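Cytosine-specific methyltransferase (PDB 3G7U) probably transfers the methyl group of S-adenosyl-L-methionine to carbon 5 of cytosine in DNA, as a prophage-encoded member of the C5-methyltransferase family. Local coordinates at residues Lys134-Val139 against Tyr143-Pro148. Numbering follows the deposited sequence.
Sequences KAFNLV and YDILDP
Ile145 reaches from the strand to one face of the phenyl ring of Phe136, and its terminal methyl does most of the touching. Ile145 CD1 lies 3.6 Å from the centroid of the Phe136 ring and 3° off the ring normal, which meets the definition of a CH-pi contact over the face. The second branch sits nearer the rim, Ile145 CG2 being 3.6 Å from Phe136 CE2. Phe136 carries CG anti to its own nitrogen (chi1 -166°), a setting that swings the ring out over the isoleucine. The same methyl also meets Val139: Ile145 CD1 is 3.8 Å from Val139 CG2, the two side chains crossing at about a right angle.

Closer to the turn, Val139 CB approaches the Tyr143 ring at CD2, 3.8 Å away, while Val139 O lies at the ring edge, in its plane. Val139 O accepts the N-H of Tyr143, with Tyr143 N 2.9 Å from Val139 O; the N-H...O angle of 130° marks a bent bond. Tyr143 OH is hydrogen-bonded to Pro112 O.

The contact joins helix 129-140 to strand 143-152, an edge strand of the Rossmann-like methyltransferase sheet, the short segments 134-139 and 143-145 running roughly antiparallel. Val139 also packs on Val107 of helix 94-110. Apart from one backbone bond at the reversal, the interface is apolar, so dispersion and the close fit of methyl to ring probably supply most of its cohesion.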
loop_
_atom_site.group_PDB
_atom_site.type_symbol
_atom_site.label_atom_id
_atom_site.label_comp_id
_atom_site.label_asym_id
_atom_site.label_seq_id
_atom_site.Cartn_x
_atom_site.Cartn_y
_atom_site.Cartn_z
ATOM N N LYS A 134 -22.870 6.159 12.064
ATOM C CA LYS A 134 -23.779 5.443 11.164
ATOM C C LYS A 134 -23.154 4.139 10.620
ATOM O O LYS A 134 -23.822 3.101 10.549
ATOM C CB LYS A 134 -24.226 6.367 10.022
ATOM C CG LYS A 134 -25.481 5.925 9.293
ATOM C CD LYS A 134 -25.755 6.836 8.096
ATOM C CE LYS A 134 -26.964 6.358 7.261
ATOM N NZ LYS A 134 -26.655 5.248 6.293
ATOM N N ALA A 135 -21.865 4.194 10.285
ATOM C CA ALA A 135 -21.100 3.021 9.862
ATOM C C ALA A 135 -20.806 2.020 10.989
ATOM O O ALA A 135 -20.844 0.803 10.766
ATOM C CB ALA A 135 -19.813 3.470 9.202
ATOM N N PHE A 136 -20.495 2.532 12.186
ATOM C CA PHE A 136 -20.286 1.727 13.396
ATOM C C PHE A 136 -21.585 0.967 13.681
ATOM O O PHE A 136 -21.543 -0.212 13.999
ATOM C CB PHE A 136 -19.949 2.654 14.576
ATOM C CG PHE A 136 -19.377 1.961 15.824
ATOM C CD1 PHE A 136 -20.209 1.349 16.758
ATOM C CD2 PHE A 136 -18.001 2.030 16.109
ATOM C CE1 PHE A 136 -19.686 0.759 17.921
ATOM C CE2 PHE A 136 -17.458 1.451 17.274
ATOM C CZ PHE A 136 -18.304 0.811 18.183
ATOM N N ASN A 137 -22.718 1.653 13.534
ATOM C CA ASN A 137 -24.042 1.069 13.752
ATOM C C ASN A 137 -24.378 -0.106 12.854
ATOM O O ASN A 137 -25.079 -1.016 13.284
ATOM C CB ASN A 137 -25.141 2.119 13.555
ATOM C CG ASN A 137 -25.238 3.098 14.702
ATOM O OD1 ASN A 137 -24.689 2.874 15.784
ATOM N ND2 ASN A 137 -25.937 4.207 14.465
ATOM N N LEU A 138 -23.908 -0.068 11.610
ATOM C CA LEU A 138 -24.207 -1.104 10.622
ATOM C C LEU A 138 -23.534 -2.383 10.999
ATOM O O LEU A 138 -23.987 -3.486 10.620
ATOM C CB LEU A 138 -23.732 -0.704 9.226
ATOM C CG LEU A 138 -24.630 0.188 8.391
ATOM C CD1 LEU A 138 -23.970 0.492 7.064
ATOM C CD2 LEU A 138 -25.975 -0.484 8.174
ATOM N N VAL A 139 -22.444 -2.260 11.746
ATOM C CA VAL A 139 -21.629 -3.426 12.054
ATOM C C VAL A 139 -21.556 -3.794 13.537
ATOM O O VAL A 139 -21.173 -4.897 13.857
ATOM C CB VAL A 139 -20.197 -3.367 11.398
ATOM C CG1 VAL A 139 -20.305 -3.420 9.885
ATOM C CG2 VAL A 139 -19.445 -2.124 11.801
ATOM N N TYR A 143 -20.300 -7.327 15.142
ATOM C CA TYR A 143 -18.826 -7.283 15.265
ATOM C C TYR A 143 -18.314 -6.700 16.587
ATOM O O TYR A 143 -18.867 -5.735 17.096
ATOM C CB TYR A 143 -18.227 -6.446 14.082
ATOM C CG TYR A 143 -18.411 -7.201 12.778
ATOM C CD1 TYR A 143 -17.468 -8.126 12.377
ATOM C CD2 TYR A 143 -19.563 -7.036 12.003
ATOM C CE1 TYR A 143 -17.646 -8.899 11.216
ATOM C CE2 TYR A 143 -19.747 -7.775 10.832
ATOM C CZ TYR A 143 -18.795 -8.703 10.468
ATOM O OH TYR A 143 -18.982 -9.446 9.346
ATOM N N ASP A 144 -17.238 -7.282 17.082
ATOM C CA ASP A 144 -16.389 -6.659 18.109
ATOM C C ASP A 144 -15.467 -5.672 17.373
ATOM O O ASP A 144 -14.587 -6.092 16.646
ATOM C CB ASP A 144 -15.559 -7.736 18.792
ATOM C CG ASP A 144 -16.403 -8.634 19.722
ATOM O OD1 ASP A 144 -17.391 -8.125 20.306
ATOM O OD2 ASP A 144 -16.075 -9.842 19.851
ATOM N N ILE A 145 -15.714 -4.385 17.568
ATOM C CA ILE A 145 -15.027 -3.318 16.839
ATOM C C ILE A 145 -13.882 -2.836 17.742
ATOM O O ILE A 145 -14.105 -2.524 18.908
ATOM C CB ILE A 145 -16.000 -2.189 16.477
ATOM C CG1 ILE A 145 -17.099 -2.725 15.551
ATOM C CG2 ILE A 145 -15.272 -1.039 15.764
ATOM C CD1 ILE A 145 -18.223 -1.747 15.336
ATOM N N LEU A 146 -12.656 -2.864 17.228
ATOM C CA LEU A 146 -11.517 -2.473 18.023
ATOM C C LEU A 146 -11.425 -0.971 17.965
ATOM O O LEU A 146 -11.916 -0.316 17.021
ATOM C CB LEU A 146 -10.216 -3.092 17.526
ATOM C CG LEU A 146 -10.093 -4.612 17.395
ATOM C CD1 LEU A 146 -8.656 -5.003 17.133
ATOM C CD2 LEU A 146 -10.595 -5.269 18.666
ATOM N N ASP A 147 -10.813 -0.397 18.994
ATOM C CA ASP A 147 -10.534 1.037 18.943
ATOM C C ASP A 147 -9.532 1.301 17.792
ATOM O O ASP A 147 -8.802 0.408 17.399
ATOM C CB ASP A 147 -10.007 1.536 20.291
ATOM C CG ASP A 147 -11.127 1.928 21.267
ATOM O OD1 ASP A 147 -12.233 2.390 20.857
ATOM O OD2 ASP A 147 -10.865 1.801 22.469
ATOM N N PRO A 148 -9.537 2.519 17.236
ATOM C CA PRO A 148 -8.637 2.831 16.118
ATOM C C PRO A 148 -7.174 2.591 16.439
ATOM O O PRO A 148 -6.699 2.922 17.533
ATOM C CB PRO A 148 -8.849 4.305 15.911
ATOM C CG PRO A 148 -10.212 4.566 16.425
ATOM C CD PRO A 148 -10.383 3.673 17.586
#